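Local coordinates for protein member of DUF4221 family (PDB 3S9J) that is of unknown function but folds as a six-bladed beta-propeller of the DUF4221 family, at residues F282-Y287 against Y326-S331; G301-V306 against E318-G323; I64-P69 against P88-I93. All blocks are in the same frame, centred on the assembly; numbering follows the deposited sequence. Where two conformers were deposited one is given.

Contact 1: residues F282-Y287 against Y326-S331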
# COMPACT_ATOMS: atom_id res chain seq x y z
N PHE A 282 -0.91 -10.55 2.27
CA PHE A 282 0.42 -11.04 1.92
C PHE A 282 1.23 -11.28 3.21
O PHE A 282 1.14 -10.49 4.15
CB PHE A 282 1.15 -10.01 1.04
CG PHE A 282 0.67 -9.96 -0.40
CD1 PHE A 282 -0.65 -9.60 -0.70
CD2 PHE A 282 1.52 -10.25 -1.44
CE1 PHE A 282 -1.07 -9.56 -2.02
CE2 PHE A 282 1.10 -10.21 -2.76
CZ PHE A 282 -0.21 -9.84 -3.05
N ALA A 283 2.03 -12.34 3.22
CA ALA A 283 2.89 -12.68 4.36
C ALA A 283 4.30 -12.92 3.86
O ALA A 283 4.47 -13.62 2.86
CB ALA A 283 2.35 -13.93 5.04
N GLU A 284 5.29 -12.33 4.53
CA GLU A 284 6.68 -12.53 4.19
C GLU A 284 7.23 -13.66 5.04
O GLU A 284 7.09 -13.65 6.26
CB GLU A 284 7.48 -11.25 4.44
CG GLU A 284 6.92 -10.01 3.76
CD GLU A 284 7.83 -8.79 3.79
OE1 GLU A 284 8.77 -8.70 4.63
OE2 GLU A 284 7.62 -7.90 2.93
N MSE A 285 7.89 -14.62 4.40
CA MSE A 285 8.50 -15.75 5.08
C MSE A 285 9.81 -15.35 5.72
O MSE A 285 10.44 -14.37 5.31
CB MSE A 285 8.75 -16.89 4.11
CG MSE A 285 7.48 -17.42 3.43
SE MSE A 285 6.18 -18.18 4.63
CE MSE A 285 4.94 -16.69 4.81
N PRO A 286 10.28 -16.15 6.70
CA PRO A 286 11.54 -15.77 7.32
C PRO A 286 12.73 -15.80 6.37
O PRO A 286 12.79 -16.64 5.45
CB PRO A 286 11.73 -16.82 8.43
CG PRO A 286 10.40 -17.48 8.63
CD PRO A 286 9.69 -17.35 7.30
N TYR A 287 13.68 -14.91 6.65
CA TYR A 287 14.88 -14.76 5.84
C TYR A 287 16.00 -14.22 6.70
O TYR A 287 15.77 -13.67 7.80
CB TYR A 287 14.53 -13.73 4.76
CG TYR A 287 15.43 -13.65 3.54
CD1 TYR A 287 15.19 -14.44 2.46
CD2 TYR A 287 16.46 -12.73 3.47
CE1 TYR A 287 15.98 -14.37 1.32
CE2 TYR A 287 17.26 -12.63 2.35
CZ TYR A 287 17.00 -13.45 1.27
OH TYR A 287 17.75 -13.37 0.12
N TYR A 326 8.81 -12.76 -8.20
CA TYR A 326 7.81 -11.72 -8.16
C TYR A 326 8.30 -10.46 -7.46
O TYR A 326 9.19 -10.50 -6.60
CB TYR A 326 6.56 -12.23 -7.41
CG TYR A 326 5.98 -13.43 -8.07
CD1 TYR A 326 5.17 -13.30 -9.20
CD2 TYR A 326 6.24 -14.71 -7.60
CE1 TYR A 326 4.64 -14.42 -9.83
CE2 TYR A 326 5.72 -15.83 -8.23
CZ TYR A 326 4.92 -15.67 -9.34
OH TYR A 326 4.43 -16.76 -9.99
N PHE A 327 7.70 -9.33 -7.84
CA PHE A 327 7.90 -8.07 -7.17
C PHE A 327 6.54 -7.72 -6.57
O PHE A 327 5.72 -7.01 -7.18
CB PHE A 327 8.41 -6.99 -8.15
CG PHE A 327 8.92 -5.78 -7.45
CD1 PHE A 327 10.26 -5.70 -7.04
CD2 PHE A 327 8.07 -4.75 -7.09
CE1 PHE A 327 10.73 -4.58 -6.34
CE2 PHE A 327 8.56 -3.65 -6.40
CZ PHE A 327 9.87 -3.57 -6.02
N TYR A 328 6.25 -8.31 -5.39
CA TYR A 328 4.89 -8.24 -4.86
C TYR A 328 4.52 -6.87 -4.33
O TYR A 328 3.33 -6.64 -4.08
CB TYR A 328 4.64 -9.34 -3.81
CG TYR A 328 5.56 -9.31 -2.61
CD1 TYR A 328 5.34 -8.40 -1.57
CD2 TYR A 328 6.62 -10.18 -2.50
CE1 TYR A 328 6.18 -8.34 -0.47
CE2 TYR A 328 7.46 -10.16 -1.36
CZ TYR A 328 7.24 -9.24 -0.36
OH TYR A 328 8.05 -9.16 0.74
N LYS A 329 5.48 -5.98 -4.17
CA LYS A 329 5.19 -4.60 -3.85
C LYS A 329 4.62 -3.79 -5.03
O LYS A 329 4.32 -2.60 -4.89
CB LYS A 329 6.40 -3.91 -3.22
CG LYS A 329 6.76 -4.57 -1.89
CD LYS A 329 7.78 -3.80 -1.10
CE LYS A 329 8.13 -4.52 0.18
NZ LYS A 329 9.16 -3.79 1.02
N MSE A 330 4.44 -4.47 -6.17
CA MSE A 330 3.61 -4.00 -7.28
C MSE A 330 2.53 -5.04 -7.59
O MSE A 330 2.72 -5.93 -8.44
CB MSE A 330 4.44 -3.69 -8.51
CG MSE A 330 5.16 -2.35 -8.45
SE MSE A 330 5.81 -1.76 -10.18
CE MSE A 330 7.16 -3.13 -10.48
N SER A 331 1.45 -4.98 -6.82
CA SER A 331 0.33 -5.89 -6.96
C SER A 331 -0.95 -5.06 -7.07
O SER A 331 -1.02 -3.96 -6.52
CB SER A 331 0.24 -6.86 -5.76
OG SER A 331 1.33 -7.75 -5.76
O HOH W 1 8.46 -5.40 3.24

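Contact 2: residues G301-V306 against E318-G323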
# COMPACT_ATOMS: atom_id res chain seq x y z
N GLY A 301 15.20 -12.43 -2.90
CA GLY A 301 14.94 -13.84 -2.64
C GLY A 301 13.94 -14.17 -1.55
O GLY A 301 13.71 -15.34 -1.27
N LYS A 302 13.31 -13.15 -0.95
CA LYS A 302 12.40 -13.41 0.17
C LYS A 302 11.14 -14.11 -0.33
O LYS A 302 10.52 -13.69 -1.28
CB LYS A 302 12.08 -12.13 0.95
CG LYS A 302 11.55 -12.43 2.37
CD LYS A 302 11.42 -11.15 3.20
CE LYS A 302 11.16 -11.48 4.68
NZ LYS A 302 10.81 -10.28 5.56
N GLU A 303 10.80 -15.23 0.28
CA GLU A 303 9.59 -15.95 -0.09
C GLU A 303 8.39 -15.29 0.56
O GLU A 303 8.53 -14.54 1.55
CB GLU A 303 9.71 -17.40 0.31
CG GLU A 303 10.84 -18.09 -0.45
CD GLU A 303 11.21 -19.43 0.12
OE1 GLU A 303 11.22 -19.57 1.38
OE2 GLU A 303 11.51 -20.33 -0.70
N PHE A 304 7.22 -15.55 -0.00
CA PHE A 304 5.98 -14.99 0.53
C PHE A 304 4.80 -15.88 0.26
O PHE A 304 4.87 -16.85 -0.51
CB PHE A 304 5.73 -13.57 -0.02
CG PHE A 304 5.43 -13.52 -1.48
CD1 PHE A 304 6.47 -13.60 -2.42
CD2 PHE A 304 4.13 -13.35 -1.94
CE1 PHE A 304 6.23 -13.55 -3.78
CE2 PHE A 304 3.87 -13.31 -3.31
CZ PHE A 304 4.93 -13.40 -4.23
N SER A 305 3.70 -15.60 0.94
CA SER A 305 2.46 -16.25 0.67
C SER A 305 1.36 -15.21 0.55
O SER A 305 1.52 -14.06 0.95
CB SER A 305 2.12 -17.26 1.78
OG SER A 305 1.84 -16.61 3.00
N VAL A 306 0.23 -15.66 0.02
CA VAL A 306 -1.00 -14.87 0.01
C VAL A 306 -2.12 -15.68 0.61
O VAL A 306 -2.44 -16.78 0.14
CB VAL A 306 -1.37 -14.44 -1.40
CG1 VAL A 306 -2.70 -13.66 -1.37
CG2 VAL A 306 -0.23 -13.58 -2.02
N GLU A 318 -4.55 -20.43 1.28
CA GLU A 318 -3.28 -19.74 1.34
C GLU A 318 -2.33 -20.39 0.37
O GLU A 318 -2.16 -21.62 0.39
CB GLU A 318 -2.70 -19.76 2.76
CG GLU A 318 -1.37 -19.02 2.89
CD GLU A 318 -0.81 -18.94 4.31
OE1 GLU A 318 -1.43 -19.49 5.25
OE2 GLU A 318 0.26 -18.29 4.46
N THR A 319 -1.68 -19.57 -0.45
CA THR A 319 -0.76 -20.10 -1.46
C THR A 319 0.63 -19.51 -1.24
O THR A 319 0.77 -18.31 -1.04
CB THR A 319 -1.29 -19.79 -2.86
OG1 THR A 319 -2.47 -20.57 -3.09
CG2 THR A 319 -0.24 -20.10 -3.92
N LYS A 320 1.65 -20.36 -1.27
CA LYS A 320 3.04 -19.94 -1.05
C LYS A 320 3.69 -19.66 -2.40
O LYS A 320 3.38 -20.32 -3.40
CB LYS A 320 3.80 -21.03 -0.28
CG LYS A 320 5.05 -20.59 0.50
CD LYS A 320 5.28 -21.54 1.72
CE LYS A 320 6.73 -21.92 1.93
NZ LYS A 320 7.64 -20.75 2.10
N PHE A 321 4.55 -18.66 -2.44
CA PHE A 321 5.24 -18.25 -3.65
C PHE A 321 6.73 -18.28 -3.45
O PHE A 321 7.24 -18.00 -2.35
CB PHE A 321 4.84 -16.83 -4.03
CG PHE A 321 3.39 -16.69 -4.42
CD1 PHE A 321 2.40 -16.59 -3.46
CD2 PHE A 321 3.03 -16.62 -5.75
CE1 PHE A 321 1.08 -16.46 -3.81
CE2 PHE A 321 1.69 -16.49 -6.09
CZ PHE A 321 0.73 -16.41 -5.12
N PRO A 322 7.47 -18.60 -4.52
CA PRO A 322 8.92 -18.61 -4.42
C PRO A 322 9.52 -17.23 -4.41
O PRO A 322 8.87 -16.26 -4.80
CB PRO A 322 9.35 -19.37 -5.68
CG PRO A 322 8.27 -19.01 -6.67
CD PRO A 322 7.00 -18.98 -5.87
N GLY A 323 10.77 -17.12 -3.96
CA GLY A 323 11.52 -15.89 -4.15
C GLY A 323 12.08 -15.80 -5.57
O GLY A 323 11.91 -16.74 -6.35
O HOH W 2 12.26 -19.43 -3.40

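Contact 3: residues I64-P69 against P88-I93. With GOL (glycerol), chain T.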
# COMPACT_ATOMS: atom_id res chain seq x y z
N ILE A 64 0.32 1.71 -23.05
CA ILE A 64 0.06 3.01 -22.46
C ILE A 64 -1.18 3.67 -23.08
O ILE A 64 -1.28 3.78 -24.32
CB ILE A 64 1.30 3.94 -22.59
CG1 ILE A 64 2.44 3.35 -21.73
CG2 ILE A 64 0.98 5.35 -22.13
CD1 ILE A 64 3.78 4.09 -21.91
N ALA A 65 -2.09 4.08 -22.21
CA ALA A 65 -3.32 4.85 -22.61
C ALA A 65 -3.07 6.35 -22.68
O ALA A 65 -3.56 7.00 -23.60
CB ALA A 65 -4.47 4.61 -21.61
N LYS A 66 -2.43 6.90 -21.67
CA LYS A 66 -2.11 8.31 -21.66
C LYS A 66 -1.04 8.63 -20.64
O LYS A 66 -0.73 7.80 -19.79
CB LYS A 66 -3.32 9.19 -21.44
CG LYS A 66 -3.96 9.20 -20.13
CD LYS A 66 -5.21 10.13 -20.16
CE LYS A 66 -5.93 10.14 -18.85
NZ LYS A 66 -7.38 10.59 -18.96
N ARG A 67 -0.52 9.84 -20.76
CA ARG A 67 0.51 10.36 -19.88
C ARG A 67 0.01 11.68 -19.35
O ARG A 67 -0.38 12.57 -20.12
CB ARG A 67 1.81 10.56 -20.67
CG ARG A 67 2.99 11.04 -19.87
CD ARG A 67 4.25 11.02 -20.73
NE ARG A 67 4.59 9.67 -21.16
CZ ARG A 67 5.29 8.77 -20.48
NH1 ARG A 67 5.79 9.04 -19.28
NH2 ARG A 67 5.52 7.58 -21.02
N ILE A 68 -0.04 11.77 -18.03
CA ILE A 68 -0.48 12.98 -17.35
C ILE A 68 0.75 13.74 -16.88
O ILE A 68 1.52 13.23 -16.06
CB ILE A 68 -1.38 12.64 -16.18
CG1 ILE A 68 -2.58 11.81 -16.65
CG2 ILE A 68 -1.82 13.94 -15.40
CD1 ILE A 68 -3.50 11.32 -15.50
N PRO A 69 0.99 14.93 -17.43
CA PRO A 69 2.20 15.64 -17.05
C PRO A 69 2.12 16.17 -15.63
O PRO A 69 1.02 16.49 -15.14
CB PRO A 69 2.28 16.79 -18.07
CG PRO A 69 0.94 16.94 -18.55
CD PRO A 69 0.21 15.67 -18.42
N PRO A 88 -12.38 9.16 -8.35
CA PRO A 88 -12.05 7.72 -8.47
C PRO A 88 -11.41 7.30 -9.78
O PRO A 88 -11.07 6.14 -9.93
CB PRO A 88 -13.43 7.06 -8.37
CG PRO A 88 -14.32 8.03 -9.09
CD PRO A 88 -13.80 9.40 -8.71
N ASP A 89 -11.27 8.24 -10.70
CA ASP A 89 -10.69 7.95 -12.02
C ASP A 89 -9.67 9.01 -12.37
O ASP A 89 -9.24 9.77 -11.49
CB ASP A 89 -11.79 7.79 -13.07
CG ASP A 89 -12.65 9.04 -13.26
OD1 ASP A 89 -12.21 10.16 -13.00
OD2 ASP A 89 -13.81 8.89 -13.68
N SER A 90 -9.25 9.08 -13.63
CA SER A 90 -8.14 9.96 -14.01
C SER A 90 -8.56 11.41 -14.21
O SER A 90 -7.71 12.27 -14.40
CB SER A 90 -7.48 9.46 -15.29
OG SER A 90 -8.35 9.59 -16.41
N GLN A 91 -9.85 11.70 -14.11
CA GLN A 91 -10.31 13.08 -14.31
C GLN A 91 -10.11 13.96 -13.10
O GLN A 91 -10.11 15.20 -13.20
CB GLN A 91 -11.80 13.08 -14.69
CG GLN A 91 -12.10 12.33 -15.99
CD GLN A 91 -11.24 12.80 -17.17
OE1 GLN A 91 -11.12 14.00 -17.42
NE2 GLN A 91 -10.63 11.86 -17.87
N TYR A 92 -9.94 13.32 -11.94
CA TYR A 92 -9.72 14.01 -10.68
C TYR A 92 -8.87 13.12 -9.83
O TYR A 92 -9.29 12.04 -9.38
CB TYR A 92 -11.08 14.25 -9.99
CG TYR A 92 -11.00 15.03 -8.66
CD1 TYR A 92 -10.90 16.41 -8.64
CD2 TYR A 92 -11.03 14.36 -7.44
CE1 TYR A 92 -10.86 17.13 -7.43
CE2 TYR A 92 -10.97 15.06 -6.23
CZ TYR A 92 -10.89 16.43 -6.24
OH TYR A 92 -10.87 17.11 -5.04
N ILE A 93 -7.63 13.57 -9.69
CA ILE A 93 -6.56 12.80 -9.05
C ILE A 93 -6.07 13.59 -7.84
O ILE A 93 -5.87 14.80 -7.93
CB ILE A 93 -5.39 12.56 -10.04
CG1 ILE A 93 -5.79 11.54 -11.12
CG2 ILE A 93 -4.08 12.07 -9.29
CD1 ILE A 93 -4.90 11.59 -12.41
C1 GOL T . -8.36 6.65 -21.16
O1 GOL T . -7.13 7.25 -21.49
C2 GOL T . -8.92 7.14 -19.84
O2 GOL T . -8.85 8.54 -19.80
C3 GOL T . -8.31 6.46 -18.60
O3 GOL T . -7.52 7.34 -17.83

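Contact 1: residues F282-Y287 against Y326-S331
E284 and Y328 are joined by a short hydrogen bond, in which OH of Y328 donates to OE2 of E284 at 2.6 Å. The acceptor lies at the edge of the tyrosine ring and in its plane, whereas the hydroxyl stands above the carboxylate, 61° out of that plane. Beside this bond lies the closely packed part of the contact. CE2 of F282 comes within 3.8 Å of CB of Y328, the two side chains lying alongside each other and pointing opposite ways, and CZ of F282 is 3.8 Å from OG of S331. The serine hydroxyl is itself fixed, because S331 OG donates to O of Y328 at 2.8 Å; H269 gives that carbonyl oxygen a second donor. With CG of Y328 lodged between its backbone N and carbonyl carbon (chi1 59°), the ring is set alongside F282 and its hydroxyl at E284, and F304 meets the ring from the next strand.

The K329 side is looser and wetter, although the contact as a whole is buried. NZ of K329 remains 4.8 Å from OE2 of E284, too far for a direct salt bridge. An ordered water spans the interval, donating to OE2 of E284 at 2.7 Å and accepting from NZ of K329 at 2.8 Å, while T298 also binds the lysine nitrogen. OE2 therefore takes two donors here, and OE1 of E284 forms salt bridges with R266 and K302. A glycerol, probably from the crystallisation liquor, binds the backbone N of Y328 and of K329.

The type I turn from F327 to M330 thus presents Y328 from strand 327-334 of one four-stranded sheet to strand 278-284 of another. Such packing of an inner strand against the neighbouring sheet is the blade-to-blade interface of a beta-propeller.

Contact 2: residues G301-V306 against E318-G323
F304 and F321 face one another as a hydrogen-bonded antiparallel pair, with N of F321 donating to O of F304 at 2.7 Å; the return bond from N of F304 to O of F321 is weak, at 3.4 Å. Two residues further on, N of V306 donates to O of T319 at 2.9 Å, and T319 N returns a bond to V306 O.

The phenylalanine planes are parallel within 1° but strongly offset, the ring centroids of F304 and F321 being 4.8 Å apart, and little of one ring lies above the other. One face of the F304 ring is covered by CB of F321, a CH-pi contact 3.6 Å from the ring centroid of F304. A chi1 of 67° swings the F304 ring across to this CB. Replacing F304 by alanine removes the ring and would probably leave a gap beneath F321 CB, with the F321 ring losing one of its neighbours. Farther along the same sheet face, CG2 of V306 touches CE1 of F321 at 3.6 Å.

On the other face, OG of S305 donates to the anti lone pair of E318 OE2 at 2.7 Å. S238 also binds that oxygen, and R239 forms a salt bridge with E318 OE1, fixing the carboxylate from outside. Beyond the aromatic pair, F360 meets F321 edge-to-face and F282 packs on F304.

The strand directions differ by 154°, and the short chain between them folds back: this is an antiparallel beta hairpin, the two outer strands of a four-stranded propeller blade.

Contact 3: residues I64-P69 against P88-I93
K66 and S90 touch directly and also hold a glycerol between them, the unusual feature of this contact. NZ of K66 donates to OG of S90 at 2.9 Å and to O2 of the glycerol at 2.7 Å, while the glycerol O3 donates back to OG of S90 at 2.8 Å, so that ammonium, serine and ligand close a small ring of bonds. The glycerol probably comes from the crystallisation liquor. A chi1 of 70°, followed by a fully extended chain, carries the ammonium of K66 across to S90. The lysine belongs to a classic beta bulge in which A65 and K66 both face I56.

Beside this polar site is a compact apolar touch. I68 and I93 meet end to end, and their CD1 atoms are 3.4 Å apart, tighter than ordinary van der Waals contact. CD1 of I68 also approaches CB of S90, at 4.4 Å.

The loop carrying S90 is shaped by its own bonds. OD1 of D89 accepts from the backbone N of Q91 at 3.0 Å, which makes an Asx turn, and D89 to Y92 form a type I turn. E36, at the end of strand 31-36 on the other edge of the sheet that carries K66, binds S90 through OE1 and Q91 through OE2, gripping both residues with one carboxylate.

The contact thus joins the outermost strand of one propeller blade to the loop between the first two strands of the next. Chemically, S90 OG bridges NZ of K66 and OE1 of E36, and the acidic group probably offsets part of the lysine's positive charge through the serine, without a direct salt bridge.

In the fold
Contacts 1 and 2 adjoin, their centres 6 Å apart, because strands 278-284 and 304-309 are neighbours in one sheet; OE1 of E284 and NZ of K302, 2.7 Å apart in a salt bridge, tie them together, as does the probable backbone hydrogen bond from S305 N to A283 O (2.9 Å). Contact 3 belongs to another part of the propeller: its nearest atoms are about 13 Å from contact 1 and about 23 Å from contact 2. Separate glycerols, probably from the crystallisation liquor, sit at contacts 1 and 3, and the K302 side chain of contact 2 is about 5 Å from a glycerol. A sodium ion lies about 9 Å from the I68 side chain of contact 3.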